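Local coordinates for protein sialyltransferase 0160 (Photobacterium damselae, PDB 4R84) that transfers sialic acid from its CMP-activated donor to galactosides, probably in alpha-2,6 linkage, using a GT-B glycosyltransferase fold, at residues S238-L243 and Y292-E297; L453-P458 and Q486-L491. All coordinates share one frame; numbering follows the deposited sequence.

How the interactions relate
All four segments belong to the sialyltransferase part of the chain, which has a GT-B fold. Interaction 1 joins helix 237-246 to the end of strand 290-294 and closes a loop of 48 residues. Interaction 2 comes later, joins the loop 453-458 to helix 483-490 and closes a loop of 27 residues. The two are in series and neither nests in nor crosses the other. In space they meet, with centres about 11 Å apart. Tyr240 packs on Val487 and Phe455, and Leu295 also packs on Phe455. Arg296 NH2 makes a probable hydrogen bond to Leu491 O. Together they tie the first Rossmann-like domain to the late chain beside the donor pocket.

Interaction 1. Residues S238-L243 and Y292-E297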
loop_
_atom_site.group_PDB
_atom_site.type_symbol
_atom_site.label_atom_id
_atom_site.label_comp_id
_atom_site.label_asym_id
_atom_site.label_seq_id
_atom_site.Cartn_x
_atom_site.Cartn_y
_atom_site.Cartn_z
ATOM N N SER A 238 -6.348 -7.115 -12.157
ATOM C CA SER A 238 -5.414 -7.828 -13.021
ATOM C C SER A 238 -4.792 -9.061 -12.347
ATOM O O SER A 238 -4.658 -10.094 -12.994
ATOM C CB SER A 238 -4.323 -6.871 -13.515
ATOM O OG SER A 238 -3.027 -7.342 -13.203
ATOM N N GLU A 239 -4.464 -8.971 -11.058
ATOM C CA GLU A 239 -3.910 -10.117 -10.337
ATOM C C GLU A 239 -4.912 -11.265 -10.265
ATOM O O GLU A 239 -4.524 -12.423 -10.213
ATOM C CB GLU A 239 -3.475 -9.733 -8.918
ATOM C CG GLU A 239 -2.097 -9.055 -8.842
ATOM C CD GLU A 239 -2.179 -7.532 -8.905
ATOM O OE1 GLU A 239 -3.288 -7.004 -9.171
ATOM O OE2 GLU A 239 -1.136 -6.862 -8.687
ATOM N N TYR A 240 -6.200 -10.937 -10.229
ATOM C CA TYR A 240 -7.253 -11.948 -10.086
ATOM C C TYR A 240 -7.549 -12.610 -11.421
ATOM O O TYR A 240 -7.734 -13.815 -11.478
ATOM C CB TYR A 240 -8.509 -11.303 -9.450
ATOM C CG TYR A 240 -8.129 -10.927 -8.043
ATOM C CD1 TYR A 240 -7.407 -9.760 -7.791
ATOM C CD2 TYR A 240 -8.378 -11.790 -6.974
ATOM C CE1 TYR A 240 -6.969 -9.446 -6.518
ATOM C CE2 TYR A 240 -7.960 -11.474 -5.693
ATOM C CZ TYR A 240 -7.250 -10.303 -5.470
ATOM O OH TYR A 240 -6.799 -9.971 -4.209
ATOM N N VAL A 241 -7.535 -11.825 -12.493
ATOM C CA VAL A 241 -7.647 -12.376 -13.833
ATOM C C VAL A 241 -6.481 -13.325 -14.104
ATOM O O VAL A 241 -6.666 -14.391 -14.694
ATOM C CB VAL A 241 -7.689 -11.268 -14.906
ATOM C CG1 VAL A 241 -7.585 -11.872 -16.301
ATOM C CG2 VAL A 241 -8.985 -10.469 -14.785
ATOM N N SER A 242 -5.281 -12.947 -13.659
ATOM C CA SER A 242 -4.113 -13.795 -13.874
ATOM C C SER A 242 -4.229 -15.098 -13.100
ATOM O O SER A 242 -3.865 -16.158 -13.603
ATOM C CB SER A 242 -2.821 -13.068 -13.460
ATOM O OG SER A 242 -2.616 -11.930 -14.280
ATOM N N LEU A 243 -4.722 -15.011 -11.871
ATOM C CA LEU A 243 -4.948 -16.190 -11.044
ATOM C C LEU A 243 -6.022 -17.082 -11.673
ATOM O O LEU A 243 -5.875 -18.302 -11.727
ATOM C CB LEU A 243 -5.339 -15.779 -9.617
ATOM C CG LEU A 243 -4.152 -15.384 -8.709
ATOM C CD1 LEU A 243 -4.656 -14.708 -7.448
ATOM C CD2 LEU A 243 -3.308 -16.609 -8.379
ATOM N N TYR A 292 2.080 -10.769 1.180
ATOM C CA TYR A 292 1.296 -10.515 -0.028
ATOM C C TYR A 292 -0.042 -9.949 0.402
ATOM O O TYR A 292 -0.841 -10.671 1.004
ATOM C CB TYR A 292 1.050 -11.794 -0.836
ATOM C CG TYR A 292 2.268 -12.578 -1.260
ATOM C CD1 TYR A 292 2.943 -12.280 -2.445
ATOM C CD2 TYR A 292 2.703 -13.656 -0.512
ATOM C CE1 TYR A 292 4.039 -13.031 -2.851
ATOM C CE2 TYR A 292 3.795 -14.407 -0.904
ATOM C CZ TYR A 292 4.464 -14.092 -2.069
ATOM O OH TYR A 292 5.563 -14.842 -2.445
ATOM N N TYR A 293 -0.282 -8.665 0.149
ATOM C CA TYR A 293 -1.557 -8.074 0.511
ATOM C C TYR A 293 -2.519 -8.243 -0.645
ATOM O O TYR A 293 -2.340 -7.633 -1.700
ATOM C CB TYR A 293 -1.400 -6.599 0.873
ATOM C CG TYR A 293 -0.706 -6.450 2.196
ATOM C CD1 TYR A 293 -1.391 -6.670 3.382
ATOM C CD2 TYR A 293 0.652 -6.138 2.260
ATOM C CE1 TYR A 293 -0.759 -6.556 4.600
ATOM C CE2 TYR A 293 1.301 -6.031 3.486
ATOM C CZ TYR A 293 0.581 -6.244 4.645
ATOM O OH TYR A 293 1.183 -6.145 5.868
ATOM N N PHE A 294 -3.531 -9.076 -0.419
ATOM C CA PHE A 294 -4.580 -9.334 -1.400
ATOM C C PHE A 294 -5.747 -8.370 -1.169
ATOM O O PHE A 294 -6.228 -8.248 -0.047
ATOM C CB PHE A 294 -5.093 -10.773 -1.275
ATOM C CG PHE A 294 -4.206 -11.822 -1.883
ATOM C CD1 PHE A 294 -3.022 -12.204 -1.259
ATOM C CD2 PHE A 294 -4.604 -12.499 -3.036
ATOM C CE1 PHE A 294 -2.223 -13.188 -1.801
ATOM C CE2 PHE A 294 -3.812 -13.490 -3.582
ATOM C CZ PHE A 294 -2.616 -13.836 -2.964
ATOM N N LEU A 295 -6.223 -7.695 -2.210
ATOM C CA LEU A 295 -7.462 -6.922 -2.069
ATOM C C LEU A 295 -8.647 -7.843 -1.735
ATOM O O LEU A 295 -9.561 -7.440 -1.014
ATOM C CB LEU A 295 -7.723 -6.050 -3.298
ATOM C CG LEU A 295 -7.750 -6.581 -4.715
ATOM C CD1 LEU A 295 -9.137 -7.113 -5.046
ATOM C CD2 LEU A 295 -7.386 -5.440 -5.629
ATOM N N ARG A 296 -8.636 -9.060 -2.272
ATOM C CA ARG A 296 -9.613 -10.072 -1.865
ATOM C C ARG A 296 -8.930 -11.402 -1.541
ATOM O O ARG A 296 -8.853 -12.301 -2.384
ATOM C CB ARG A 296 -10.679 -10.268 -2.959
ATOM C CG ARG A 296 -11.670 -9.127 -3.070
ATOM C CD ARG A 296 -12.592 -9.051 -1.858
ATOM N NE ARG A 296 -13.403 -10.252 -1.695
ATOM C CZ ARG A 296 -14.624 -10.396 -2.208
ATOM N NH1 ARG A 296 -15.160 -9.404 -2.907
ATOM N NH2 ARG A 296 -15.305 -11.521 -2.020
ATOM N N GLU A 297 -8.419 -11.522 -0.314
ATOM C CA GLU A 297 -7.700 -12.718 0.099
ATOM C C GLU A 297 -8.602 -13.941 0.038
ATOM O O GLU A 297 -8.140 -15.054 -0.196
ATOM C CB GLU A 297 -7.119 -12.567 1.513
ATOM C CG GLU A 297 -6.246 -13.756 1.901
ATOM C CD GLU A 297 -5.887 -13.792 3.383
ATOM O OE1 GLU A 297 -6.419 -12.967 4.152
ATOM O OE2 GLU A 297 -5.078 -14.658 3.777
#
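Tyr240 reaches from helix 237-246 to the turn Leu295-Arg296, just past the end of strand 290-294. The contact belongs to a Rossmann-like beta-alpha-beta crossover, whose parallel strands 225-233 and 290-294 lie side by side in the sheet. The phenol oxygen carries the polar part. Arg296 N donates to Tyr240 OH at 2.8 Å, and the bond is nearly straight at 171°. Asp234 OD2 is hydrogen-bonded both to this hydroxyl and to Leu295 N, so one carboxylate oxygen holds the ring tip and the turn backbone together. Leu295 N also lies 3.1 Å from Tyr240 OH, but the angle is too poor for a bond.

Tyr240 CG stands anti to its carbonyl carbon (chi1 -67°), which sends the ring off the helix toward the turn. The side chain of Leu295 slides past it in the opposite direction. Its CG sits 3.5 Å from Tyr240 CE1, in an oblique approach. Leu295 reaches the ring with CG between the backbone N and the carbonyl carbon (chi1 53°). On Arg296 the CB touches Tyr240 CE2, while the guanidinium runs away to a salt bridge with Asp298. Phe294 turns its ring edge to Tyr240 OH, 3.5 Å from CD2. One helical turn on from Tyr240, Leu243 meets the same ring edge, its CD1 4.1 Å from Phe294 CE2.

Interaction 2. Residues L453-P458 and Q486-L491; sequences LYFTIP and QVMLTL. With CSF (cytidine-5'-monophosphate-3-fluoro-N-acetyl-neuraminic acid), chain E.
Next to the donor pocket, Phe455 of the 3-10 turn 453-455 packs against helix 483-490 and fits among Val487, Met488 and Leu491. Two residues earlier, Leu453 lines the pocket itself, its CD2 3.8 Å from C4 of the cytosine of the bound CMP-3F-Neu5Ac. Val487 CG1 comes to the ring edge of Phe455, near its plane, 3.9 Å from Phe455 CZ. Met488 comes in obliquely, with CG 3.6 Å from Phe455 CE1. Its sulfur makes a Met-aromatic contact, SD lying 5.1 Å from the ring centroid and 63° off the normal. Leu491 CD1 approaches Phe455 CE2 at 4.0 Å, also obliquely.

The contact thus joins a loop of the nucleotide-binding half of the GT-B fold to a late helix, which also packs on Tyr244 of helix 237-246 in the other half through Val487. The Met488 chain runs extended at chi2 and bends at chi3 (74°), bringing its methyl over to Tyr454. CE touches Tyr454 CB at 4.0 Å. The Tyr454 ring leads away from the helix, where its OH is hydrogen-bonded to Thr362 OG1. One face of that ring is covered toward its rim by Leu453 CD1, the branch beside the one that meets the cytosine.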
loop_
_atom_site.group_PDB
_atom_site.type_symbol
_atom_site.label_atom_id
_atom_site.label_comp_id
_atom_site.label_asym_id
_atom_site.label_seq_id
_atom_site.Cartn_x
_atom_site.Cartn_y
_atom_site.Cartn_z
ATOM N N LEU A 453 -11.600 -0.505 -10.301
ATOM C CA LEU A 453 -12.070 0.140 -9.089
ATOM C C LEU A 453 -13.214 -0.641 -8.423
ATOM O O LEU A 453 -13.437 -0.499 -7.224
ATOM C CB LEU A 453 -12.504 1.585 -9.384
ATOM C CG LEU A 453 -13.761 1.826 -10.235
ATOM C CD1 LEU A 453 -15.035 1.847 -9.380
ATOM C CD2 LEU A 453 -13.591 3.148 -11.016
ATOM N N TYR A 454 -13.940 -1.458 -9.193
ATOM C CA TYR A 454 -15.076 -2.198 -8.627
ATOM C C TYR A 454 -14.636 -3.348 -7.723
ATOM O O TYR A 454 -15.454 -3.912 -6.996
ATOM C CB TYR A 454 -16.000 -2.719 -9.748
ATOM C CG TYR A 454 -16.917 -1.629 -10.229
ATOM C CD1 TYR A 454 -18.092 -1.338 -9.549
ATOM C CD2 TYR A 454 -16.563 -0.834 -11.308
ATOM C CE1 TYR A 454 -18.913 -0.302 -9.956
ATOM C CE2 TYR A 454 -17.366 0.192 -11.720
ATOM C CZ TYR A 454 -18.535 0.459 -11.047
ATOM O OH TYR A 454 -19.316 1.497 -11.483
ATOM N N PHE A 455 -13.344 -3.668 -7.730
ATOM C CA PHE A 455 -12.855 -4.751 -6.892
ATOM C C PHE A 455 -12.678 -4.352 -5.431
ATOM O O PHE A 455 -12.455 -5.202 -4.576
ATOM C CB PHE A 455 -11.540 -5.282 -7.451
ATOM C CG PHE A 455 -11.728 -6.427 -8.379
ATOM C CD1 PHE A 455 -12.433 -6.257 -9.564
ATOM C CD2 PHE A 455 -11.249 -7.679 -8.065
ATOM C CE1 PHE A 455 -12.623 -7.309 -10.425
ATOM C CE2 PHE A 455 -11.442 -8.739 -8.929
ATOM C CZ PHE A 455 -12.132 -8.557 -10.105
ATOM N N THR A 456 -12.803 -3.070 -5.126
ATOM C CA THR A 456 -12.715 -2.677 -3.729
ATOM C C THR A 456 -13.961 -1.920 -3.294
ATOM O O THR A 456 -13.911 -1.025 -2.457
ATOM C CB THR A 456 -11.450 -1.848 -3.450
ATOM O OG1 THR A 456 -11.339 -0.786 -4.405
ATOM C CG2 THR A 456 -10.218 -2.734 -3.541
ATOM N N ILE A 457 -15.090 -2.299 -3.880
ATOM C CA ILE A 457 -16.377 -1.791 -3.427
ATOM C C ILE A 457 -17.187 -2.947 -2.850
ATOM O O ILE A 457 -17.331 -3.975 -3.511
ATOM C CB ILE A 457 -17.174 -1.154 -4.568
ATOM C CG1 ILE A 457 -16.361 -0.069 -5.284
ATOM C CG2 ILE A 457 -18.486 -0.584 -4.042
ATOM C CD1 ILE A 457 -17.099 0.522 -6.478
ATOM N N PRO A 458 -17.713 -2.786 -1.618
ATOM C CA PRO A 458 -18.594 -3.811 -1.043
ATOM C C PRO A 458 -19.730 -4.129 -1.996
ATOM O O PRO A 458 -20.262 -3.211 -2.643
ATOM C CB PRO A 458 -19.109 -3.158 0.243
ATOM C CG PRO A 458 -18.036 -2.164 0.618
ATOM C CD PRO A 458 -17.520 -1.641 -0.707
ATOM N N GLN A 486 -16.160 -13.660 -14.694
ATOM C CA GLN A 486 -16.175 -14.935 -13.974
ATOM C C GLN A 486 -15.582 -14.780 -12.575
ATOM O O GLN A 486 -16.100 -15.350 -11.606
ATOM C CB GLN A 486 -15.423 -16.014 -14.765
ATOM C CG GLN A 486 -16.193 -16.521 -16.005
ATOM C CD GLN A 486 -17.548 -17.094 -15.652
ATOM O OE1 GLN A 486 -17.649 -18.021 -14.849
ATOM N NE2 GLN A 486 -18.600 -16.545 -16.247
ATOM N N VAL A 487 -14.518 -13.986 -12.464
ATOM C CA VAL A 487 -13.922 -13.717 -11.155
ATOM C C VAL A 487 -14.851 -12.911 -10.258
ATOM O O VAL A 487 -15.055 -13.261 -9.094
ATOM C CB VAL A 487 -12.578 -12.974 -11.299
ATOM C CG1 VAL A 487 -12.107 -12.419 -9.953
ATOM C CG2 VAL A 487 -11.554 -13.888 -11.928
ATOM N N MET A 488 -15.462 -11.865 -10.806
ATOM C CA MET A 488 -16.360 -11.031 -10.025
ATOM C C MET A 488 -17.592 -11.810 -9.566
ATOM O O MET A 488 -18.085 -11.594 -8.454
ATOM C CB MET A 488 -16.789 -9.814 -10.840
ATOM C CG MET A 488 -15.627 -8.986 -11.321
ATOM S SD MET A 488 -16.186 -7.474 -12.124
ATOM C CE MET A 488 -16.703 -6.552 -10.709
ATOM N N LEU A 489 -18.089 -12.713 -10.411
ATOM C CA LEU A 489 -19.203 -13.576 -10.022
ATOM C C LEU A 489 -18.818 -14.495 -8.861
ATOM O O LEU A 489 -19.561 -14.612 -7.896
ATOM C CB LEU A 489 -19.694 -14.394 -11.222
ATOM C CG LEU A 489 -20.447 -13.625 -12.322
ATOM C CD1 LEU A 489 -20.627 -14.484 -13.563
ATOM C CD2 LEU A 489 -21.803 -13.120 -11.847
ATOM N N THR A 490 -17.659 -15.142 -8.962
ATOM C CA THR A 490 -17.154 -16.041 -7.910
ATOM C C THR A 490 -16.961 -15.305 -6.579
ATOM O O THR A 490 -17.212 -15.854 -5.495
ATOM C CB THR A 490 -15.823 -16.695 -8.339
ATOM O OG1 THR A 490 -16.057 -17.517 -9.489
ATOM C CG2 THR A 490 -15.235 -17.562 -7.229
ATOM N N LEU A 491 -16.498 -14.066 -6.675
ATOM C CA LEU A 491 -16.274 -13.218 -5.508
ATOM C C LEU A 491 -17.555 -12.558 -4.992
ATOM O O LEU A 491 -17.544 -11.915 -3.951
ATOM C CB LEU A 491 -15.228 -12.147 -5.836
ATOM C CG LEU A 491 -13.782 -12.628 -5.950
ATOM C CD1 LEU A 491 -12.896 -11.494 -6.475
ATOM C CD2 LEU A 491 -13.284 -13.132 -4.606
HETATM C C5A CSF E . -7.927 -1.548 -19.120
HETATM C C4A CSF E . -6.741 -1.097 -18.276
HETATM C C2A CSF E . -7.913 1.119 -17.924
HETATM O O6A CSF E . -8.997 0.571 -18.697
HETATM C C6A CSF E . -9.172 -0.838 -18.602
HETATM C C3A CSF E . -6.592 0.428 -18.311
HETATM O O4A CSF E . -5.554 -1.726 -18.777
HETATM N N5A CSF E . -8.094 -2.978 -18.995
HETATM C C7A CSF E . -10.365 -1.204 -19.463
HETATM C C8A CSF E . -11.614 -0.513 -18.948
HETATM C C9A CSF E . -12.846 -1.038 -19.675
HETATM O O9A CSF E . -13.986 -0.381 -19.120
HETATM O O8A CSF E . -11.745 -0.817 -17.560
HETATM O O7A CSF E . -10.130 -0.771 -20.805
HETATM C C1A CSF E . -7.813 2.602 -18.213
HETATM O OBA CSF E . -7.000 3.285 -17.558
HETATM O OAA CSF E . -8.531 3.110 -19.107
HETATM O O1A CSF E . -8.077 0.949 -16.515
HETATM O O2A CSF E . -9.440 0.067 -14.626
HETATM N N1 CSF E . -10.482 5.527 -12.556
HETATM C C2 CSF E . -11.180 6.457 -11.770
HETATM N N3 CSF E . -12.447 6.798 -12.096
HETATM C C4 CSF E . -13.030 6.231 -13.174
HETATM C C5 CSF E . -12.341 5.315 -13.970
HETATM C C6 CSF E . -11.033 4.975 -13.640
HETATM C "C3'" CSF E . -8.696 2.947 -11.806
HETATM C "C2'" CSF E . -8.996 4.222 -11.062
HETATM C "C1'" CSF E . -9.090 5.229 -12.185
HETATM O "O4'" CSF E . -8.387 4.684 -13.305
HETATM C "C4'" CSF E . -7.797 3.445 -12.914
HETATM P PA CSF E . -9.394 1.210 -15.609
HETATM O "O5'" CSF E . -9.035 2.457 -14.695
HETATM C "C5'" CSF E . -7.744 2.515 -14.107
HETATM O "O3'" CSF E . -8.094 1.976 -10.961
HETATM O "O2'" CSF E . -7.875 4.603 -10.254
HETATM N N4 CSF E . -14.300 6.571 -13.504
HETATM O O2 CSF E . -10.611 6.964 -10.767
HETATM O O3A CSF E . -10.604 1.582 -16.422
HETATM C C10 CSF E . -8.186 -3.798 -20.046
HETATM O O10 CSF E . -8.043 -3.412 -21.198
HETATM C C11 CSF E . -8.499 -5.231 -19.720
HETATM F F3A CSF E . -6.241 0.844 -19.574
#